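Local coordinates for protein Rnh (Ribonuclease H) (Chlorobaculum tepidum, PDB 3H08) that probably cleaves the RNA strand of RNA-DNA hybrids endonucleolytically, as a magnesium-dependent ribonuclease H that works as a monomer, at residues D70-V75 with F119-G124; T6-G11 with N128-R133. The protein carries 3 engineered substitutions. All blocks are in the same frame, centred on the assembly; numbering follows the deposited sequence.

Interaction 1. Residues D70-V75 with F119-G124; sequences DSAYLV and FHKVKG
Asp70 OD1 is gripped from two sides by the segment 119-124: the backbone Gly124 N donates to it at 2.7 Å, and Lys121 NZ forms a salt bridge with it at 3.1 Å. Both donors stand well out of the carboxylate plane, on opposite faces of it. With CG anti to the backbone N (chi1 -176°), the carboxylate swings out across the turn that follows strand 116-121. The lysine chain, bent at chi2 and chi4, curls over the Asp70 carbonyl and lays its CE 3.9 Å from Ala72 CB. Its ammonium also donates to Val122 O at 2.8 Å and, weakly, to Asp70 O; this charge probably offsets the repulsion between Asp70 OD1 and Val122 O, two acceptors 2.8 Å apart. Replacing Asp70 by an alanine is likely to leave Gly124 N without this acceptor and the lysine ammonium without its carboxylate mate, so that the turn could shift.

Further along, the contact becomes apolar. Val75 sets CG1 against Lys121 CB at 4.1 Å, while its CG2 faces His120 O. Leu74 crosses the Phe119 side chain at about a right angle, CD1 lying 4.1 Å from ring atom CE1. Ser71 OG caps the helix by accepting from Leu74 N at 3.0 Å, and is also hydrogen-bonded to Glu48, a predicted magnesium ligand like Asp70. In this RNase H fold the first turn of helix 72-79 thus packs against the edge strand, and bonds on both faces of OD1 are likely to limit how the Asp70 carboxylate can turn beside the metal site.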
ATOM      1  N   ASP A  70      -4.260   6.716  -1.714  1.00 24.87           N
ATOM      2  CA  ASP A  70      -4.013   8.114  -2.165  1.00 25.15           C
ATOM      3  C   ASP A  70      -2.675   8.243  -2.876  1.00 24.21           C
ATOM      4  O   ASP A  70      -2.334   9.325  -3.353  1.00 25.49           O
ATOM      5  CB  ASP A  70      -4.055   9.094  -1.000  1.00 25.81           C
ATOM      6  CG  ASP A  70      -3.897  10.527  -1.427  1.00 28.59           C
ATOM      7  OD1 ASP A  70      -4.678  10.985  -2.300  1.00 36.27           O
ATOM      8  OD2 ASP A  70      -3.002  11.202  -0.886  1.00 33.31           O
ATOM      9  N   SER A  71      -1.940   7.125  -3.010  1.00 22.58           N
ATOM     10  CA  SER A  71      -0.589   7.171  -3.553  1.00 22.13           C
ATOM     11  C   SER A  71      -0.559   7.106  -5.067  1.00 21.84           C
ATOM     12  O   SER A  71      -0.777   6.042  -5.666  1.00 20.70           O
ATOM     13  CB  SER A  71       0.266   6.054  -2.970  1.00 21.34           C
ATOM     14  OG  SER A  71       1.557   5.994  -3.538  1.00 21.50           O
ATOM     15  N   ALA A  72      -0.255   8.238  -5.699  1.00 22.04           N
ATOM     16  CA  ALA A  72      -0.059   8.252  -7.141  1.00 22.94           C
ATOM     17  C   ALA A  72       1.140   7.387  -7.530  1.00 22.49           C
ATOM     18  O   ALA A  72       1.104   6.698  -8.530  1.00 24.14           O
ATOM     19  CB  ALA A  72       0.130   9.638  -7.622  1.00 23.08           C
ATOM     20  N   TYR A  73       2.177   7.409  -6.695  1.00 21.77           N
ATOM     21  CA  TYR A  73       3.376   6.599  -6.884  1.00 22.47           C
ATOM     22  C   TYR A  73       3.018   5.155  -7.089  1.00 23.00           C
ATOM     23  O   TYR A  73       3.426   4.534  -8.048  1.00 24.49           O
ATOM     24  CB  TYR A  73       4.281   6.788  -5.658  1.00 22.71           C
ATOM     25  CG  TYR A  73       5.598   6.052  -5.699  1.00 22.82           C
ATOM     26  CD1 TYR A  73       6.536   6.300  -6.702  1.00 24.10           C
ATOM     27  CD2 TYR A  73       5.934   5.123  -4.709  1.00 21.07           C
ATOM     28  CE1 TYR A  73       7.766   5.615  -6.724  1.00 24.26           C
ATOM     29  CE2 TYR A  73       7.155   4.497  -4.706  1.00 21.78           C
ATOM     30  CZ  TYR A  73       8.059   4.726  -5.700  1.00 23.39           C
ATOM     31  OH  TYR A  73       9.268   4.054  -5.683  1.00 24.12           O
ATOM     32  N   LEU A  74       2.224   4.621  -6.175  1.00 21.88           N
ATOM     33  CA  LEU A  74       1.761   3.263  -6.301  1.00 22.39           C
ATOM     34  C   LEU A  74       0.829   3.062  -7.467  1.00 22.42           C
ATOM     35  O   LEU A  74       1.004   2.153  -8.306  1.00 23.58           O
ATOM     36  CB  LEU A  74       1.066   2.835  -5.014  1.00 22.51           C
ATOM     37  CG  LEU A  74       0.380   1.461  -4.985  1.00 23.96           C
ATOM     38  CD1 LEU A  74       1.404   0.334  -5.180  1.00 25.55           C
ATOM     39  CD2 LEU A  74      -0.402   1.294  -3.733  1.00 24.04           C
ATOM     40  N   VAL A  75      -0.233   3.846  -7.492  1.00 22.71           N
ATOM     41  CA  VAL A  75      -1.305   3.558  -8.432  1.00 22.77           C
ATOM     42  C   VAL A  75      -0.859   3.769  -9.887  1.00 22.97           C
ATOM     43  O   VAL A  75      -1.161   2.966 -10.760  1.00 23.77           O
ATOM     44  CB  VAL A  75      -2.585   4.375  -8.103  1.00 22.60           C
ATOM     45  CG1 VAL A  75      -3.641   4.156  -9.189  1.00 24.34           C
ATOM     46  CG2 VAL A  75      -3.091   4.033  -6.760  1.00 23.02           C
ATOM     47  N   PHE A 119      -6.207  -1.472  -8.655  1.00 21.56           N
ATOM     48  CA  PHE A 119      -5.765  -0.327  -7.866  1.00 21.39           C
ATOM     49  C   PHE A 119      -6.588   0.906  -8.268  1.00 21.31           C
ATOM     50  O   PHE A 119      -6.755   1.196  -9.468  1.00 21.03           O
ATOM     51  CB  PHE A 119      -4.259  -0.064  -8.144  1.00 22.69           C
ATOM     52  CG  PHE A 119      -3.341  -1.140  -7.597  1.00 22.42           C
ATOM     53  CD1 PHE A 119      -2.727  -0.982  -6.338  1.00 23.44           C
ATOM     54  CD2 PHE A 119      -3.154  -2.343  -8.287  1.00 24.33           C
ATOM     55  CE1 PHE A 119      -1.938  -1.994  -5.825  1.00 22.51           C
ATOM     56  CE2 PHE A 119      -2.341  -3.342  -7.767  1.00 23.26           C
ATOM     57  CZ  PHE A 119      -1.728  -3.163  -6.548  1.00 21.99           C
ATOM     58  N   HIS A 120      -6.997   1.661  -7.261  1.00 22.54           N
ATOM     59  CA  HIS A 120      -7.779   2.857  -7.432  1.00 21.32           C
ATOM     60  C   HIS A 120      -7.130   3.982  -6.677  1.00 21.42           C
ATOM     61  O   HIS A 120      -6.801   3.826  -5.512  1.00 22.97           O
ATOM     62  CB  HIS A 120      -9.189   2.667  -6.864  1.00 20.50           C
ATOM     63  CG  HIS A 120      -9.933   1.505  -7.459  1.00 19.14           C
ATOM     64  ND1 HIS A 120     -10.559   1.567  -8.689  1.00 24.19           N
ATOM     65  CD2 HIS A 120     -10.160   0.266  -6.984  1.00 24.35           C
ATOM     66  CE1 HIS A 120     -11.138   0.405  -8.938  1.00 24.26           C
ATOM     67  NE2 HIS A 120     -10.928  -0.392  -7.905  1.00 23.55           N
ATOM     68  N   LYS A 121      -6.978   5.108  -7.339  1.00 21.25           N
ATOM     69  CA  LYS A 121      -6.489   6.344  -6.713  1.00 22.00           C
ATOM     70  C   LYS A 121      -7.628   7.096  -6.030  1.00 23.02           C
ATOM     71  O   LYS A 121      -8.688   7.362  -6.659  1.00 22.71           O
ATOM     72  CB  LYS A 121      -5.893   7.228  -7.793  1.00 22.14           C
ATOM     73  CG  LYS A 121      -5.440   8.579  -7.338  1.00 22.56           C
ATOM     74  CD  LYS A 121      -4.254   8.496  -6.432  1.00 24.70           C
ATOM     75  CE  LYS A 121      -3.556   9.839  -6.278  1.00 24.99           C
ATOM     76  NZ  LYS A 121      -4.312  10.767  -5.413  1.00 24.87           N
ATOM     77  N   VAL A 122      -7.402   7.487  -4.779  1.00 23.30           N
ATOM     78  CA  VAL A 122      -8.352   8.344  -4.101  1.00 24.02           C
ATOM     79  C   VAL A 122      -7.789   9.731  -3.977  1.00 26.10           C
ATOM     80  O   VAL A 122      -6.572   9.899  -4.054  1.00 26.51           O
ATOM     81  CB  VAL A 122      -8.790   7.794  -2.758  1.00 23.29           C
ATOM     82  CG1 VAL A 122      -9.395   6.401  -2.935  1.00 23.79           C
ATOM     83  CG2 VAL A 122      -7.677   7.781  -1.742  1.00 24.68           C
ATOM     84  N   LYS A 123      -8.671  10.706  -3.802  1.00 27.03           N
ATOM     85  CA  LYS A 123      -8.291  12.116  -3.849  1.00 29.13           C
ATOM     86  C   LYS A 123      -8.121  12.636  -2.446  1.00 29.61           C
ATOM     87  O   LYS A 123      -9.042  13.153  -1.845  1.00 30.37           O
ATOM     88  CB  LYS A 123      -9.328  12.949  -4.642  1.00 29.55           C
ATOM     89  CG  LYS A 123      -9.501  12.435  -6.082  1.00 31.21           C
ATOM     90  CD  LYS A 123      -9.857  13.498  -7.079  1.00 31.77           C
ATOM     91  CE  LYS A 123      -9.832  12.941  -8.510  1.00 32.91           C
ATOM     92  NZ  LYS A 123      -9.936  14.002  -9.543  1.00 33.01           N
ATOM     93  N   GLY A 124      -6.913  12.477  -1.936  1.00 31.14           N
ATOM     94  CA  GLY A 124      -6.606  12.731  -0.531  1.00 30.97           C
ATOM     95  C   GLY A 124      -6.806  11.462   0.286  1.00 31.17           C
ATOM     96  O   GLY A 124      -7.870  10.847   0.214  1.00 31.44           O
TER

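Interaction 2. Residues T6-G11 with N128-R133; sequences TIYTDG and NPYNSR
Tyr8 presents a ring face to Tyr130, whose CB sits 3.3 Å from the ring centroid and only 7° off the normal, a CH-pi contact. The two tyrosines run side by side and point the same way, with planes inclined at 31° and centroids 5.2 Å apart, an oblique pair. Each has CG anti to its carbonyl carbon, which sends the rings off alongside one another while the Tyr130 methylene stays over the middle of the Tyr8 ring. Asn131 comes in differently: its side chain crosses that of Tyr8 at about a right angle, and its amide plane stands 83° from the ring plane at the ring's edge. The CD1-CE1 side of the Tyr8 ring lies near Asn128, with Tyr8 CE1 3.8 Å from Asn128 OD1. That same OD1 caps helix 129-144, accepting from Asn131 N at 2.9 Å and, weakly, from Tyr130 N, so Asn128, Tyr130 and Asn131 gather round Tyr8.

The axes of strand residues 6-11 and helix residues 129-133 approach to 7.0 Å. On the strand side, the Tyr8 ring also meets that of Tyr68 on strand 64-69, and Tyr130 reaches across to Leu25 and Met27 of strand 18-28. Held over one face by the CH-pi contact and at its edge by Asn131, the Tyr8 ring probably has little room to turn. It seats the start of the C-terminal helix beside the central strand that carries Asp10, a predicted magnesium ligand close to Asp135, another predicted ligand, farther along that helix.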
ATOM      1  N   THR A   6     -11.932  -5.683  -0.228  1.00 21.22           N
ATOM      2  CA  THR A   6     -11.589  -4.299  -0.524  1.00 20.72           C
ATOM      3  C   THR A   6     -10.583  -3.847   0.553  1.00 21.85           C
ATOM      4  O   THR A   6     -10.792  -4.085   1.729  1.00 21.91           O
ATOM      5  CB  THR A   6     -12.855  -3.456  -0.573  1.00 21.70           C
ATOM      6  OG1 THR A   6     -13.733  -4.000  -1.554  1.00 21.96           O
ATOM      7  CG2 THR A   6     -12.550  -1.999  -0.889  1.00 22.12           C
ATOM      8  N   ILE A   7      -9.479  -3.231   0.117  1.00 20.79           N
ATOM      9  CA  ILE A   7      -8.411  -2.820   1.007  1.00 20.58           C
ATOM     10  C   ILE A   7      -8.144  -1.352   0.791  1.00 21.14           C
ATOM     11  O   ILE A   7      -7.998  -0.890  -0.332  1.00 21.79           O
ATOM     12  CB  ILE A   7      -7.115  -3.649   0.784  1.00 21.50           C
ATOM     13  CG1 ILE A   7      -7.438  -5.130   0.846  1.00 22.39           C
ATOM     14  CG2 ILE A   7      -6.075  -3.262   1.775  1.00 24.03           C
ATOM     15  CD1 ILE A   7      -6.240  -6.015   0.730  1.00 24.08           C
ATOM     16  N   TYR A   8      -8.066  -0.633   1.904  1.00 21.17           N
ATOM     17  CA  TYR A   8      -7.800   0.803   1.939  1.00 20.84           C
ATOM     18  C   TYR A   8      -6.458   1.001   2.614  1.00 21.78           C
ATOM     19  O   TYR A   8      -6.258   0.542   3.721  1.00 22.38           O
ATOM     20  CB  TYR A   8      -8.885   1.510   2.696  1.00 20.89           C
ATOM     21  CG  TYR A   8     -10.262   1.291   2.138  1.00 20.28           C
ATOM     22  CD1 TYR A   8     -10.787   2.152   1.186  1.00 20.93           C
ATOM     23  CD2 TYR A   8     -11.046   0.206   2.544  1.00 21.17           C
ATOM     24  CE1 TYR A   8     -12.060   1.972   0.671  1.00 21.05           C
ATOM     25  CE2 TYR A   8     -12.301   0.022   2.029  1.00 21.08           C
ATOM     26  CZ  TYR A   8     -12.805   0.893   1.076  1.00 21.03           C
ATOM     27  OH  TYR A   8     -14.100   0.737   0.593  1.00 23.92           O
ATOM     28  N   THR A   9      -5.530   1.638   1.931  1.00 22.19           N
ATOM     29  CA  THR A   9      -4.162   1.741   2.419  1.00 24.15           C
ATOM     30  C   THR A   9      -3.722   3.205   2.508  1.00 26.03           C
ATOM     31  O   THR A   9      -4.097   4.050   1.663  1.00 28.54           O
ATOM     32  CB  THR A   9      -3.188   0.932   1.519  1.00 25.19           C
ATOM     33  OG1 THR A   9      -3.073   1.552   0.230  1.00 27.70           O
ATOM     34  CG2 THR A   9      -3.647  -0.482   1.373  1.00 26.60           C
ATOM     35  N   ASP A  10      -2.842   3.496   3.469  1.00 25.47           N
ATOM     36  CA  ASP A  10      -2.268   4.843   3.626  1.00 25.30           C
ATOM     37  C   ASP A  10      -0.915   4.749   4.275  1.00 24.91           C
ATOM     38  O   ASP A  10      -0.689   3.917   5.124  1.00 24.77           O
ATOM     39  CB  ASP A  10      -3.176   5.781   4.474  1.00 26.28           C
ATOM     40  CG  ASP A  10      -2.795   7.296   4.366  1.00 32.17           C
ATOM     41  OD1 ASP A  10      -1.716   7.705   4.897  1.00 44.13           O
ATOM     42  OD2 ASP A  10      -3.629   8.128   3.861  1.00 41.41           O
ATOM     43  N   GLY A  11      -0.032   5.663   3.898  1.00 25.44           N
ATOM     44  CA  GLY A  11       1.230   5.800   4.581  1.00 25.51           C
ATOM     45  C   GLY A  11       1.511   7.254   4.852  1.00 26.68           C
ATOM     46  O   GLY A  11       1.016   8.127   4.144  1.00 29.53           O
ATOM     47  N   ASN A 128     -12.856   9.194   1.731  1.00 23.94           N
ATOM     48  CA  ASN A 128     -13.869   8.296   2.251  1.00 23.26           C
ATOM     49  C   ASN A 128     -13.425   7.883   3.655  1.00 22.59           C
ATOM     50  O   ASN A 128     -12.237   8.035   3.980  1.00 22.76           O
ATOM     51  CB  ASN A 128     -14.030   7.081   1.320  1.00 22.62           C
ATOM     52  CG  ASN A 128     -12.811   6.195   1.315  1.00 21.44           C
ATOM     53  OD1 ASN A 128     -12.616   5.383   2.232  1.00 22.11           O
ATOM     54  ND2 ASN A 128     -11.969   6.336   0.277  1.00 21.11           N
ATOM     55  N   PRO A 129     -14.339   7.371   4.485  1.00 23.72           N
ATOM     56  CA  PRO A 129     -13.992   7.088   5.890  1.00 22.82           C
ATOM     57  C   PRO A 129     -13.022   5.944   6.080  1.00 22.42           C
ATOM     58  O   PRO A 129     -12.399   5.829   7.146  1.00 21.30           O
ATOM     59  CB  PRO A 129     -15.332   6.729   6.552  1.00 24.22           C
ATOM     60  CG  PRO A 129     -16.321   6.590   5.484  1.00 24.47           C
ATOM     61  CD  PRO A 129     -15.748   7.073   4.179  1.00 23.88           C
ATOM     62  N   TYR A 130     -12.906   5.082   5.068  1.00 21.39           N
ATOM     63  CA  TYR A 130     -12.029   3.903   5.178  1.00 21.50           C
ATOM     64  C   TYR A 130     -10.577   4.253   4.916  1.00 21.27           C
ATOM     65  O   TYR A 130      -9.702   3.917   5.706  1.00 21.77           O
ATOM     66  CB  TYR A 130     -12.551   2.785   4.308  1.00 21.85           C
ATOM     67  CG  TYR A 130     -14.031   2.533   4.562  1.00 20.76           C
ATOM     68  CD1 TYR A 130     -14.467   1.914   5.741  1.00 22.50           C
ATOM     69  CD2 TYR A 130     -14.981   2.979   3.670  1.00 22.49           C
ATOM     70  CE1 TYR A 130     -15.837   1.707   5.981  1.00 23.03           C
ATOM     71  CE2 TYR A 130     -16.340   2.779   3.896  1.00 22.28           C
ATOM     72  CZ  TYR A 130     -16.762   2.142   5.058  1.00 22.77           C
ATOM     73  OH  TYR A 130     -18.112   1.963   5.288  1.00 23.29           O
ATOM     74  N   ASN A 131     -10.298   4.988   3.846  1.00 21.56           N
ATOM     75  CA  ASN A 131      -8.957   5.562   3.723  1.00 20.81           C
ATOM     76  C   ASN A 131      -8.644   6.491   4.863  1.00 21.21           C
ATOM     77  O   ASN A 131      -7.522   6.541   5.303  1.00 22.87           O
ATOM     78  CB  ASN A 131      -8.741   6.266   2.380  1.00 20.75           C
ATOM     79  CG  ASN A 131      -8.464   5.304   1.271  1.00 18.97           C
ATOM     80  OD1 ASN A 131      -7.334   4.717   1.173  1.00 22.24           O
ATOM     81  ND2 ASN A 131      -9.431   5.114   0.439  1.00 15.08           N
ATOM     82  N   SER A 132      -9.632   7.246   5.356  1.00 20.80           N
ATOM     83  CA  SER A 132      -9.348   8.123   6.488  1.00 21.00           C
ATOM     84  C   SER A 132      -8.905   7.300   7.698  1.00 20.94           C
ATOM     85  O   SER A 132      -8.006   7.708   8.451  1.00 21.79           O
ATOM     86  CB  SER A 132     -10.569   8.918   6.854  1.00 21.61           C
ATOM     87  OG  SER A 132     -10.835   9.901   5.870  1.00 25.78           O
ATOM     88  N   ARG A 133      -9.563   6.175   7.916  1.00 21.34           N
ATOM     89  CA  ARG A 133      -9.180   5.312   9.047  1.00 21.45           C
ATOM     90  C   ARG A 133      -7.784   4.738   8.859  1.00 21.64           C
ATOM     91  O   ARG A 133      -6.984   4.717   9.814  1.00 21.46           O
ATOM     92  CB  ARG A 133     -10.223   4.191   9.273  1.00 22.43           C
ATOM     93  CG  ARG A 133      -9.859   3.215  10.358  1.00 20.24           C
ATOM     94  CD  ARG A 133      -9.731   3.876  11.693  1.00 20.50           C
ATOM     95  NE  ARG A 133      -9.537   2.874  12.723  1.00 18.80           N
ATOM     96  CZ  ARG A 133      -9.046   3.109  13.912  1.00 19.23           C
ATOM     97  NH1 ARG A 133      -8.735   4.331  14.264  1.00 22.16           N
ATOM     98  NH2 ARG A 133      -8.930   2.124  14.783  1.00 19.71           N
TER

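How the interactions relate
From the N terminus, strand 4-13 supplies the first half of interaction 2, and its partner arrives only with helix 129-144, so this contact closes a loop that takes in nearly the whole chain. Interaction 1 is nested inside it: the chain passes from the end of strand 64-69 into helix 72-79, through helices 82-88 and 102-114, and back along edge strand 116-121. A short connection then leads from 119-124 to 128-133, where Val122 packs against Asn128 and Asn131. Both contacts reach the same five-stranded mixed sheet, and their Asp10 and Asp70 side chains lie about 5 Å apart beside a bound magnesium ion, for which both are predicted ligands.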